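Local coordinates for protein pyroglutatmate porin OpdO (Pseudomonas aeruginosa, PDB 3SZV) that forms a beta-barrel channel in the bacterial outer membrane and probably lets small carboxylates, perhaps pyroglutamate, pass, at residues P203-S208 and L225-D230; Q211-D216 and S247-F252; L255-F260 and P285-A290; K350-N355 and T378-F383. All blocks are in the same frame, centred on the assembly; numbering follows the deposited sequence.

Contact 1. Residues P203-S208 and L225-D230; sequences PALTAS and LVHTLD. With C8E ((hydroxyethyloxy)tri(ethyloxy)octane), chain B.
Leu205 to Ala207 and Leu225 to His227 are paired on adjacent antiparallel strands of a beta hairpin in the porin barrel wall. The short strand pieces 205-208 and 225-230 approach to 4.8 Å, with their directions 167° apart. Thr206 and Val226 form the hydrogen-bonded pair. Thr206 N donates to Val226 O at 2.9 Å, and Val226 N returns a bond of the same length to Thr206 O. Beyond the regular pairing, Thr228 N reaches Ala204 O at 2.8 Å. This extends the hairpin contact into the turn-like start of 203-208. Leu205, Ala207, Leu225 and His227 share one sheet face. Here Leu205 CD1 packs on Leu225 CD1 at 3.7 Å, the two chains slanting across each other. The same Leu225 methyl lies 3.9 Å from Ala207 CB. Leu205 CD1 also comes in near the plane of the His227 imidazole, at its edge. Chi1 of Leu205 is -177°, which swings its branch towards the neighbouring strand. The CB of Ala207 further meets a detergent ether, O18 of the C8E in chain B, at 3.4 Å. Thr206 and Val226 point to the other face. Val226 there touches Lys238 and Asp240 of strand 236-248. The chemistry is two-sided: a largely apolar face, with His227 at one end and detergent bound, consistent with the membrane side of the wall, backs onto a more polar one.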
# COMPACT_ATOMS: atom_id res chain seq x y z
N PRO A 203 4.77 -9.78 -23.39
CA PRO A 203 5.41 -8.58 -22.83
C PRO A 203 4.42 -7.50 -22.39
O PRO A 203 4.76 -6.68 -21.53
CB PRO A 203 6.28 -8.09 -23.99
CG PRO A 203 6.62 -9.35 -24.73
CD PRO A 203 5.36 -10.18 -24.68
N ALA A 204 3.20 -7.51 -22.94
CA ALA A 204 2.21 -6.48 -22.59
C ALA A 204 1.13 -6.93 -21.60
O ALA A 204 0.45 -6.10 -21.00
CB ALA A 204 1.54 -5.94 -23.85
N LEU A 205 0.98 -8.24 -21.44
CA LEU A 205 -0.15 -8.78 -20.70
C LEU A 205 0.29 -9.64 -19.53
O LEU A 205 1.03 -10.61 -19.71
CB LEU A 205 -1.04 -9.61 -21.64
CG LEU A 205 -2.32 -10.19 -21.04
CD1 LEU A 205 -3.28 -9.07 -20.66
CD2 LEU A 205 -2.96 -11.15 -22.05
N THR A 206 -0.15 -9.28 -18.33
CA THR A 206 0.23 -9.98 -17.10
C THR A 206 -1.00 -10.47 -16.34
O THR A 206 -1.91 -9.69 -16.05
CB THR A 206 1.05 -9.05 -16.18
OG1 THR A 206 2.20 -8.62 -16.90
CG2 THR A 206 1.51 -9.80 -14.94
N ALA A 207 -1.02 -11.76 -16.05
CA ALA A 207 -2.13 -12.39 -15.35
C ALA A 207 -1.69 -12.70 -13.93
O ALA A 207 -0.57 -13.17 -13.72
CB ALA A 207 -2.52 -13.68 -16.05
N SER A 208 -2.57 -12.45 -12.96
CA SER A 208 -2.23 -12.68 -11.56
C SER A 208 -3.29 -13.49 -10.87
O SER A 208 -4.49 -13.33 -11.12
CB SER A 208 -2.05 -11.34 -10.84
OG SER A 208 -0.93 -10.63 -11.37
N LEU A 225 -5.87 -9.12 -14.39
CA LEU A 225 -5.29 -9.11 -15.73
C LEU A 225 -4.94 -7.68 -16.00
O LEU A 225 -5.79 -6.79 -15.88
CB LEU A 225 -6.32 -9.62 -16.75
CG LEU A 225 -5.81 -10.04 -18.12
CD1 LEU A 225 -4.76 -11.15 -18.01
CD2 LEU A 225 -6.97 -10.49 -19.01
N VAL A 226 -3.68 -7.42 -16.36
CA VAL A 226 -3.23 -6.07 -16.61
C VAL A 226 -2.55 -6.02 -17.97
O VAL A 226 -1.58 -6.75 -18.23
CB VAL A 226 -2.24 -5.58 -15.53
CG1 VAL A 226 -1.75 -4.19 -15.84
CG2 VAL A 226 -2.90 -5.61 -14.16
N HIS A 227 -3.07 -5.17 -18.84
CA HIS A 227 -2.53 -5.00 -20.18
C HIS A 227 -1.95 -3.61 -20.32
O HIS A 227 -2.60 -2.61 -19.99
CB HIS A 227 -3.61 -5.22 -21.23
CG HIS A 227 -3.11 -5.08 -22.63
ND1 HIS A 227 -3.33 -3.95 -23.39
CD2 HIS A 227 -2.35 -5.91 -23.40
CE1 HIS A 227 -2.76 -4.10 -24.58
NE2 HIS A 227 -2.16 -5.28 -24.60
N THR A 228 -0.73 -3.54 -20.81
CA THR A 228 -0.07 -2.26 -20.98
C THR A 228 0.22 -2.04 -22.45
O THR A 228 0.98 -2.79 -23.06
CB THR A 228 1.21 -2.18 -20.14
OG1 THR A 228 0.89 -2.35 -18.75
CG2 THR A 228 1.89 -0.83 -20.33
N LEU A 229 -0.41 -1.02 -23.03
CA LEU A 229 -0.23 -0.70 -24.43
C LEU A 229 0.58 0.58 -24.57
O LEU A 229 0.09 1.66 -24.27
CB LEU A 229 -1.59 -0.54 -25.11
CG LEU A 229 -1.57 -0.08 -26.57
CD1 LEU A 229 -0.80 -1.08 -27.43
CD2 LEU A 229 -2.99 0.10 -27.08
N ASP A 230 1.81 0.44 -25.03
CA ASP A 230 2.65 1.61 -25.26
C ASP A 230 2.55 2.00 -26.73
O ASP A 230 2.91 1.22 -27.61
CB ASP A 230 4.10 1.28 -24.90
CG ASP A 230 5.00 2.50 -24.93
OD1 ASP A 230 4.61 3.52 -25.54
OD2 ASP A 230 6.10 2.43 -24.35
C3 C8E B . -2.63 -20.91 -2.05
C4 C8E B . -1.94 -21.36 -3.34
C5 C8E B . -2.31 -20.45 -4.51
C6 C8E B . -1.40 -20.70 -5.70
C7 C8E B . -1.02 -19.40 -6.38
C8 C8E B . -1.52 -19.35 -7.82
O9 C8E B . -0.41 -19.33 -8.69
C10 C8E B . -0.81 -19.30 -10.04
C11 C8E B . -0.29 -17.98 -10.62
O12 C8E B . -0.13 -18.06 -12.02
C13 C8E B . -0.28 -16.80 -12.63
C14 C8E B . -1.29 -16.87 -13.77
O15 C8E B . -2.55 -16.55 -13.24
C16 C8E B . -3.61 -17.23 -13.87
C17 C8E B . -4.86 -16.37 -13.66
O18 C8E B . -5.12 -15.57 -14.80
C19 C8E B . -6.42 -15.04 -14.74
C20 C8E B . -6.50 -13.71 -15.47
O21 C8E B . -7.84 -13.49 -15.84

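Contact 2. Residues Q211-D216 and S247-F252; sequences QGRLKD and SEDGGF. With C8E ((hydroxyethyloxy)tri(ethyloxy)octane), chain I; C8E ((hydroxyethyloxy)tri(ethyloxy)octane), chain B.
The guanidinium of Arg213 and the carboxylate of Asp249 are turned 57° against each other, and no N-H of the arginine points at the acid. Lys215 CG lies over one face of the guanidinium, 4.2 Å above its plane. At the edge, in plane, sits a water. It accepts from Arg213 NH1 and donates to Asp249 OD1 at 2.7 Å, so it joins the two charged groups indirectly. Direct contact falls to the aliphatic part of the arginine: its CD is 3.4 Å from Asp249 OD1. The bend at chi3 (71°) turns the guanidinium away after CD has passed the acid. Asp249 OD2 instead takes the backbone N-H of Asp216 on its anti lone pair. That bond measures 2.8 Å and is nearly straight, at 169°. OD1 has a further partner, a salt bridge from Arg219 on the intervening strand 218-230. Asp249 also begins a type II' turn closed by Phe252 N to Asp249 O at 3.2 Å, with Gly250 at positive phi. A second water links the turn to Asp216, accepting from Gly251 N and donating to Asp216 OD1. Phe252 CB rests 3.4 Å from Asp216 O. Earlier on strand 205-214, Gln211 CB meets detergent carbon C3 of the C8E in chain B at 3.7 Å. Both oxygens of Asp249 are thus engaged. The nearby arginines would probably stabilise its negative charge, and through it the turn after strand 236-248 is tied to the loop that follows strand 205-214, at Asp216.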
# COMPACT_ATOMS: atom_id res chain seq x y z
N GLN A 211 -4.08 -16.29 -3.56
CA GLN A 211 -5.03 -16.95 -2.67
C GLN A 211 -4.54 -16.81 -1.24
O GLN A 211 -3.37 -17.04 -0.96
CB GLN A 211 -5.13 -18.41 -3.07
CG GLN A 211 -6.09 -19.24 -2.25
CD GLN A 211 -6.27 -20.63 -2.84
OE1 GLN A 211 -6.41 -20.79 -4.06
NE2 GLN A 211 -6.23 -21.65 -1.99
N GLY A 212 -5.44 -16.44 -0.34
CA GLY A 212 -5.03 -16.12 1.01
C GLY A 212 -6.09 -16.40 2.05
O GLY A 212 -7.25 -16.67 1.73
N ARG A 213 -5.68 -16.32 3.31
CA ARG A 213 -6.56 -16.61 4.43
C ARG A 213 -6.14 -15.78 5.62
O ARG A 213 -4.97 -15.80 6.02
CB ARG A 213 -6.47 -18.10 4.79
CG ARG A 213 -7.24 -18.49 6.05
CD ARG A 213 -6.99 -19.94 6.45
NE ARG A 213 -5.63 -20.13 6.96
CZ ARG A 213 -5.16 -21.27 7.44
NH1 ARG A 213 -5.94 -22.35 7.47
NH2 ARG A 213 -3.91 -21.34 7.88
N LEU A 214 -7.09 -15.03 6.17
CA LEU A 214 -6.91 -14.43 7.49
C LEU A 214 -7.57 -15.42 8.44
O LEU A 214 -8.81 -15.47 8.55
CB LEU A 214 -7.54 -13.05 7.54
CG LEU A 214 -7.30 -12.24 8.82
CD1 LEU A 214 -5.80 -12.03 9.05
CD2 LEU A 214 -8.00 -10.90 8.72
N LYS A 215 -6.76 -16.26 9.08
CA LYS A 215 -7.23 -17.43 9.81
C LYS A 215 -8.30 -17.06 10.84
O LYS A 215 -8.15 -16.11 11.60
CB LYS A 215 -6.06 -18.15 10.48
CG LYS A 215 -6.43 -19.51 11.06
CD LYS A 215 -5.23 -20.21 11.71
CE LYS A 215 -5.64 -21.54 12.32
NZ LYS A 215 -4.53 -22.16 13.11
N ASP A 216 -9.39 -17.83 10.81
CA ASP A 216 -10.54 -17.65 11.71
C ASP A 216 -11.40 -16.44 11.38
O ASP A 216 -12.31 -16.11 12.14
CB ASP A 216 -10.09 -17.61 13.17
CG ASP A 216 -9.34 -18.86 13.58
OD1 ASP A 216 -9.89 -19.97 13.40
OD2 ASP A 216 -8.20 -18.74 14.06
N SER A 247 -14.94 -15.53 1.45
CA SER A 247 -15.91 -16.26 2.25
C SER A 247 -15.33 -16.39 3.66
O SER A 247 -14.20 -15.96 3.91
CB SER A 247 -16.16 -17.63 1.63
OG SER A 247 -15.00 -18.42 1.71
N GLU A 248 -16.11 -16.96 4.58
CA GLU A 248 -15.64 -17.08 5.96
C GLU A 248 -14.56 -18.16 6.10
O GLU A 248 -14.46 -19.07 5.27
CB GLU A 248 -16.81 -17.33 6.92
CG GLU A 248 -17.39 -18.72 6.83
CD GLU A 248 -18.38 -18.93 5.68
OE1 GLU A 248 -18.64 -17.99 4.90
OE2 GLU A 248 -18.89 -20.06 5.57
N ASP A 249 -13.76 -18.04 7.15
CA ASP A 249 -12.81 -19.08 7.51
C ASP A 249 -13.05 -19.58 8.92
O ASP A 249 -13.44 -18.82 9.81
CB ASP A 249 -11.36 -18.58 7.41
CG ASP A 249 -10.36 -19.70 7.65
OD1 ASP A 249 -10.31 -20.62 6.80
OD2 ASP A 249 -9.63 -19.70 8.68
N GLY A 250 -12.79 -20.87 9.14
CA GLY A 250 -12.92 -21.44 10.46
C GLY A 250 -14.32 -21.28 11.01
O GLY A 250 -15.30 -21.56 10.32
N GLY A 251 -14.42 -20.80 12.24
CA GLY A 251 -15.71 -20.71 12.90
C GLY A 251 -16.37 -19.35 12.75
O GLY A 251 -17.38 -19.08 13.38
N PHE A 252 -15.79 -18.49 11.92
CA PHE A 252 -16.34 -17.15 11.75
C PHE A 252 -17.73 -17.23 11.14
O PHE A 252 -18.05 -18.15 10.39
CB PHE A 252 -15.42 -16.28 10.87
CG PHE A 252 -15.65 -14.81 11.04
CD1 PHE A 252 -15.23 -14.17 12.20
CD2 PHE A 252 -16.28 -14.07 10.07
CE1 PHE A 252 -15.45 -12.81 12.38
CE2 PHE A 252 -16.51 -12.71 10.24
CZ PHE A 252 -16.08 -12.08 11.39
C4 C8E I . -10.72 -18.02 -1.20
C5 C8E I . -9.75 -19.12 -0.79
C6 C8E I . -8.53 -18.50 -0.13
C7 C8E I . -8.01 -19.35 1.02
C8 C8E I . -7.26 -20.59 0.56
O9 C8E I . -6.19 -20.85 1.46
C10 C8E I . -5.19 -19.85 1.43
C11 C8E I . -3.89 -20.59 1.13
O12 C8E I . -2.78 -19.75 0.97
C13 C8E I . -1.60 -20.49 1.18
C14 C8E I . -0.49 -19.64 1.78
O15 C8E I . 0.72 -20.35 1.69
C16 C8E I . 1.63 -20.07 2.73
C17 C8E I . 2.76 -19.20 2.17
O18 C8E I . 3.79 -19.03 3.12
C19 C8E I . 5.08 -19.28 2.60
C20 C8E I . 5.99 -18.08 2.86
O21 C8E I . 6.99 -18.44 3.79
C3 C8E B . -2.63 -20.91 -2.05
C4 C8E B . -1.94 -21.36 -3.34
C5 C8E B . -2.31 -20.45 -4.51
C6 C8E B . -1.40 -20.70 -5.70
C7 C8E B . -1.02 -19.40 -6.38
C8 C8E B . -1.52 -19.35 -7.82
O9 C8E B . -0.41 -19.33 -8.69
C10 C8E B . -0.81 -19.30 -10.04
C11 C8E B . -0.29 -17.98 -10.62
O12 C8E B . -0.13 -18.06 -12.02
C13 C8E B . -0.28 -16.80 -12.63
C14 C8E B . -1.29 -16.87 -13.77
O15 C8E B . -2.55 -16.55 -13.24
C16 C8E B . -3.61 -17.23 -13.87
C17 C8E B . -4.86 -16.37 -13.66
O18 C8E B . -5.12 -15.57 -14.80
C19 C8E B . -6.42 -15.04 -14.74
C20 C8E B . -6.50 -13.71 -15.47
O21 C8E B . -7.84 -13.49 -15.84
O HOH W 1 -8.60 -22.72 6.54
O HOH W 2 -12.50 -20.15 13.96

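Contact 3. Residues L255-F260 and P285-A290; sequences LDNRAF and PYPYIA. With C8E ((hydroxyethyloxy)tri(ethyloxy)octane), chain H.
Apolar packing joins Ala259 to Tyr286, with the CB of the alanine 3.4 Å from CD1 of the tyrosine ring. With chi1 at -174°, the Tyr286 ring stands away from its own backbone N and brings CD1 to Ala259. Amide packing comes next and centres on Asn257. Its OD1 lies 3.5 Å from Tyr286 CD1, and equally 3.5 Å from Pro287 CD. The amide and tyrosine planes stand 69° apart. On the other branch, ND2 sits 3.3 Å from the carbonyl carbon of Pro285. No hydrogen bond crosses between the two segments. The ND2 group is satisfied just outside them, by Asp284 O, which holds the amide beside the prolines. A third kind of contact is with detergent. Phe260 CE1 meets C16 of the C8E in chain H at 3.5 Å, while O12 of that molecule lies over one face of the ring. Asn257 and Ala259 alternate with Arg258 and Phe260, so the loop and the detergent lie on different sides of the strand. Such a loop, running from strand 271-281 to strand 311-320 and packed inside the wall, is a feature of porin barrels, and probably helps to narrow the channel here.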
# COMPACT_ATOMS: atom_id res chain seq x y z
N LEU A 255 -19.73 -15.33 5.61
CA LEU A 255 -19.30 -14.14 4.91
C LEU A 255 -19.36 -14.41 3.43
O LEU A 255 -18.98 -15.50 2.98
CB LEU A 255 -17.85 -13.80 5.28
CG LEU A 255 -17.48 -13.10 6.58
CD1 LEU A 255 -15.98 -12.84 6.56
CD2 LEU A 255 -18.24 -11.80 6.72
N ASP A 256 -19.84 -13.44 2.65
CA ASP A 256 -19.83 -13.55 1.19
C ASP A 256 -19.55 -12.17 0.60
O ASP A 256 -20.37 -11.26 0.74
CB ASP A 256 -21.15 -14.10 0.67
CG ASP A 256 -21.34 -13.89 -0.82
OD1 ASP A 256 -20.34 -13.94 -1.57
OD2 ASP A 256 -22.49 -13.65 -1.25
N ASN A 257 -18.43 -12.02 -0.08
CA ASN A 257 -18.13 -10.77 -0.76
C ASN A 257 -17.52 -11.03 -2.12
O ASN A 257 -16.73 -11.97 -2.27
CB ASN A 257 -17.15 -9.92 0.03
CG ASN A 257 -16.71 -8.69 -0.75
OD1 ASN A 257 -15.62 -8.68 -1.33
ND2 ASN A 257 -17.57 -7.68 -0.81
N ARG A 258 -17.90 -10.22 -3.10
CA ARG A 258 -17.20 -10.17 -4.39
C ARG A 258 -16.87 -8.71 -4.69
O ARG A 258 -17.64 -7.81 -4.33
CB ARG A 258 -18.07 -10.75 -5.49
CG ARG A 258 -18.41 -12.21 -5.30
CD ARG A 258 -19.68 -12.54 -6.07
NE ARG A 258 -19.62 -13.83 -6.75
CZ ARG A 258 -20.05 -14.97 -6.22
NH1 ARG A 258 -19.97 -16.10 -6.92
NH2 ARG A 258 -20.57 -14.99 -5.00
N ALA A 259 -15.75 -8.48 -5.35
CA ALA A 259 -15.37 -7.14 -5.75
C ALA A 259 -14.74 -7.18 -7.13
O ALA A 259 -13.71 -7.83 -7.33
CB ALA A 259 -14.40 -6.52 -4.74
N PHE A 260 -15.38 -6.50 -8.07
CA PHE A 260 -14.85 -6.31 -9.42
C PHE A 260 -14.34 -4.88 -9.56
O PHE A 260 -14.99 -3.94 -9.11
CB PHE A 260 -15.95 -6.55 -10.46
CG PHE A 260 -15.56 -6.13 -11.86
CD1 PHE A 260 -14.50 -6.74 -12.51
CD2 PHE A 260 -16.24 -5.11 -12.51
CE1 PHE A 260 -14.13 -6.36 -13.79
CE2 PHE A 260 -15.88 -4.72 -13.79
CZ PHE A 260 -14.82 -5.34 -14.43
N PRO A 285 -19.17 -6.36 2.93
CA PRO A 285 -18.28 -5.40 2.28
C PRO A 285 -16.94 -6.07 1.97
O PRO A 285 -16.72 -7.24 2.33
CB PRO A 285 -18.11 -4.33 3.35
CG PRO A 285 -18.13 -5.11 4.63
CD PRO A 285 -19.19 -6.19 4.39
N TYR A 286 -16.05 -5.35 1.30
CA TYR A 286 -14.78 -5.94 0.89
C TYR A 286 -13.85 -6.18 2.08
O TYR A 286 -13.49 -5.24 2.77
CB TYR A 286 -14.10 -5.00 -0.07
CG TYR A 286 -12.83 -5.55 -0.69
CD1 TYR A 286 -12.90 -6.56 -1.65
CD2 TYR A 286 -11.58 -5.05 -0.34
CE1 TYR A 286 -11.76 -7.06 -2.25
CE2 TYR A 286 -10.42 -5.56 -0.95
CZ TYR A 286 -10.53 -6.55 -1.90
OH TYR A 286 -9.42 -7.07 -2.54
N PRO A 287 -13.47 -7.44 2.31
CA PRO A 287 -12.63 -7.68 3.49
C PRO A 287 -11.16 -7.45 3.19
O PRO A 287 -10.68 -7.71 2.08
CB PRO A 287 -12.88 -9.16 3.80
CG PRO A 287 -13.19 -9.76 2.46
CD PRO A 287 -13.95 -8.69 1.69
N TYR A 288 -10.46 -6.95 4.20
CA TYR A 288 -9.01 -6.80 4.17
C TYR A 288 -8.53 -6.60 5.59
O TYR A 288 -9.32 -6.32 6.48
CB TYR A 288 -8.55 -5.64 3.28
CG TYR A 288 -9.14 -4.25 3.49
CD1 TYR A 288 -8.38 -3.24 4.06
CD2 TYR A 288 -10.41 -3.93 3.02
CE1 TYR A 288 -8.88 -1.95 4.20
CE2 TYR A 288 -10.91 -2.64 3.13
CZ TYR A 288 -10.15 -1.66 3.73
OH TYR A 288 -10.59 -0.38 3.84
N ILE A 289 -7.22 -6.73 5.80
CA ILE A 289 -6.67 -6.56 7.13
C ILE A 289 -6.85 -5.11 7.60
O ILE A 289 -6.48 -4.16 6.91
CB ILE A 289 -5.19 -6.97 7.12
CG1 ILE A 289 -5.08 -8.48 6.99
CG2 ILE A 289 -4.50 -6.50 8.39
CD1 ILE A 289 -3.71 -8.95 6.58
N ALA A 290 -7.48 -4.94 8.77
CA ALA A 290 -7.70 -3.60 9.30
C ALA A 290 -6.37 -2.87 9.47
O ALA A 290 -5.40 -3.46 9.98
CB ALA A 290 -8.45 -3.66 10.64
O12 C8E H . -18.14 -9.06 -13.53
C13 C8E H . -17.12 -10.01 -13.30
C14 C8E H . -15.96 -9.82 -14.27
O15 C8E H . -14.80 -10.38 -13.69
C16 C8E H . -13.59 -9.80 -14.13
C17 C8E H . -12.67 -10.88 -14.67
O18 C8E H . -11.39 -10.36 -14.94
C19 C8E H . -10.58 -10.27 -13.79
C20 C8E H . -9.38 -11.20 -13.93
O21 C8E H . -9.60 -12.11 -14.98

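Contact 4. Residues K350-N355 and T378-F383; sequences KEWERN and TVRSNF
The carbonyl oxygen of Arg354 accepts two N-H groups. Thr378 N comes across from the neighbouring strand at 3.0 Å, in the carbonyl plane. Asn355 ND2, 2.9 Å away, sits well above that plane. The asparagine amide also donates to Glu353 OE2 at 2.8 Å, almost straight at 174°, so one side chain holds both the backbone and the acid. Glu353 in turn accepts from Ile302 N and Gly303 N of the loop between strands 271-281 and 311-320. Arg354 NH2 makes a weak bond to Thr378 OG1, whose stronger partner is Asp388. These segments are the two strands of a beta hairpin in the porin barrel wall, antiparallel at 173°. Trp352 and Arg380 form another hydrogen-bonded pair there, Trp352 N giving to Arg380 O at 2.8 Å. Their side chains lie alongside each other and point the same way. Arg380 CB lies over the five-membered ring of the indole, 3.9 Å from its centroid, in a CH-pi contact. Chi1 of Trp352 is 62°, placing CG between backbone N and carbonyl carbon and laying the ring along Arg380. Thr378 CG2 meets Trp352 CH2 at 3.8 Å. The arginine's charged end moves off to a salt bridge with Asp388. At the other end, Asn382 OD1 takes Lys350 N at 2.9 Å, the donor standing above its carbonyl plane. Beside it, the Phe383 ring has Lys350 N at its edge.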
# COMPACT_ATOMS: atom_id res chain seq x y z
N LYS A 350 -25.54 6.51 -0.95
CA LYS A 350 -24.70 7.18 -1.95
C LYS A 350 -23.64 8.02 -1.26
O LYS A 350 -23.86 8.56 -0.18
CB LYS A 350 -25.55 8.06 -2.87
CG LYS A 350 -26.21 9.22 -2.17
CD LYS A 350 -27.13 9.97 -3.13
CE LYS A 350 -27.79 11.16 -2.44
NZ LYS A 350 -28.63 11.93 -3.39
N GLU A 351 -22.49 8.12 -1.91
CA GLU A 351 -21.40 8.93 -1.39
C GLU A 351 -20.53 9.40 -2.54
O GLU A 351 -20.47 8.77 -3.59
CB GLU A 351 -20.54 8.12 -0.41
CG GLU A 351 -19.95 6.85 -1.00
CD GLU A 351 -18.88 6.23 -0.13
OE1 GLU A 351 -18.40 6.92 0.80
OE2 GLU A 351 -18.51 5.06 -0.37
N TRP A 352 -19.85 10.52 -2.32
CA TRP A 352 -18.81 10.89 -3.27
C TRP A 352 -17.61 11.44 -2.53
O TRP A 352 -17.72 11.90 -1.38
CB TRP A 352 -19.32 11.88 -4.32
CG TRP A 352 -19.81 13.21 -3.81
CD1 TRP A 352 -21.11 13.56 -3.57
CD2 TRP A 352 -19.03 14.38 -3.53
NE1 TRP A 352 -21.19 14.86 -3.13
CE2 TRP A 352 -19.92 15.39 -3.10
CE3 TRP A 352 -17.66 14.68 -3.59
CZ2 TRP A 352 -19.49 16.67 -2.74
CZ3 TRP A 352 -17.24 15.95 -3.22
CH2 TRP A 352 -18.15 16.93 -2.81
N GLU A 353 -16.45 11.37 -3.18
CA GLU A 353 -15.22 11.89 -2.60
C GLU A 353 -14.39 12.55 -3.69
O GLU A 353 -14.24 12.00 -4.78
CB GLU A 353 -14.42 10.77 -1.92
CG GLU A 353 -13.08 11.24 -1.37
CD GLU A 353 -12.32 10.17 -0.60
OE1 GLU A 353 -12.93 9.15 -0.19
OE2 GLU A 353 -11.09 10.33 -0.42
N ARG A 354 -13.88 13.73 -3.39
CA ARG A 354 -12.94 14.41 -4.26
C ARG A 354 -11.60 14.52 -3.55
O ARG A 354 -11.55 14.80 -2.36
CB ARG A 354 -13.43 15.82 -4.61
CG ARG A 354 -12.46 16.56 -5.49
CD ARG A 354 -12.56 18.08 -5.34
NE ARG A 354 -12.63 18.55 -3.96
CZ ARG A 354 -11.64 18.50 -3.07
NH1 ARG A 354 -10.45 17.97 -3.37
NH2 ARG A 354 -11.84 18.97 -1.84
N ASN A 355 -10.51 14.30 -4.28
CA ASN A 355 -9.17 14.49 -3.75
C ASN A 355 -8.38 15.39 -4.67
O ASN A 355 -8.52 15.30 -5.89
CB ASN A 355 -8.36 13.19 -3.72
CG ASN A 355 -8.94 12.10 -2.83
OD1 ASN A 355 -8.48 10.95 -2.92
ND2 ASN A 355 -9.91 12.41 -1.97
N THR A 378 -12.56 15.84 0.22
CA THR A 378 -13.91 16.15 0.67
C THR A 378 -14.74 14.89 0.46
O THR A 378 -14.71 14.32 -0.63
CB THR A 378 -14.51 17.27 -0.20
OG1 THR A 378 -13.72 18.45 -0.05
CG2 THR A 378 -15.95 17.58 0.21
N VAL A 379 -15.49 14.48 1.48
CA VAL A 379 -16.38 13.33 1.36
C VAL A 379 -17.78 13.77 1.75
O VAL A 379 -17.95 14.42 2.78
CB VAL A 379 -15.96 12.19 2.32
CG1 VAL A 379 -17.00 11.07 2.30
CG2 VAL A 379 -14.57 11.65 1.97
N ARG A 380 -18.77 13.41 0.93
CA ARG A 380 -20.18 13.62 1.27
C ARG A 380 -20.92 12.31 1.10
O ARG A 380 -20.76 11.62 0.10
CB ARG A 380 -20.83 14.69 0.38
CG ARG A 380 -20.18 16.06 0.48
CD ARG A 380 -20.27 16.63 1.88
NE ARG A 380 -19.67 17.97 1.96
CZ ARG A 380 -18.52 18.26 2.56
NH1 ARG A 380 -17.80 17.31 3.15
NH2 ARG A 380 -18.08 19.50 2.56
N SER A 381 -21.75 11.97 2.08
CA SER A 381 -22.41 10.67 2.09
C SER A 381 -23.76 10.75 2.79
O SER A 381 -23.95 11.59 3.66
CB SER A 381 -21.51 9.67 2.84
OG SER A 381 -22.11 8.39 2.95
N ASN A 382 -24.67 9.86 2.42
CA ASN A 382 -25.94 9.79 3.15
C ASN A 382 -25.96 8.60 4.11
O ASN A 382 -27.01 8.28 4.68
CB ASN A 382 -27.16 9.78 2.21
CG ASN A 382 -27.30 8.49 1.41
OD1 ASN A 382 -26.50 7.57 1.55
ND2 ASN A 382 -28.34 8.43 0.58
N PHE A 383 -24.82 7.96 4.31
CA PHE A 383 -24.73 6.86 5.27
C PHE A 383 -23.52 6.94 6.20
O PHE A 383 -23.25 6.01 6.96
CB PHE A 383 -24.78 5.49 4.58
CG PHE A 383 -23.67 5.26 3.59
CD1 PHE A 383 -23.82 5.63 2.27
CD2 PHE A 383 -22.49 4.64 3.99
CE1 PHE A 383 -22.80 5.40 1.35
CE2 PHE A 383 -21.47 4.40 3.08
CZ PHE A 383 -21.61 4.79 1.76
O HOH W 3 -19.52 7.17 3.46

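How the contacts relate
All four contacts involve strands of the antiparallel barrel wall or the loops next to them. They follow in order along the chain, except that the segments of contacts 1 and 2 alternate. Those two share strand 205-214 but have centres about 30 Å apart, towards different ends of it; both touch the detergent in chain B. Contacts 2 and 3 are the closest pair, centres about 12 Å apart. They meet where Glu248 OE1 lies 3.0 Å from Leu255 N, a probable hydrogen bond. Contact 4 stands in a later hairpin, its centre about 20 Å from contact 3. Contacts 1 and 4 thus pair wall strands, contact 2 ties strand ends together, and contact 3 seats a loop against the wall.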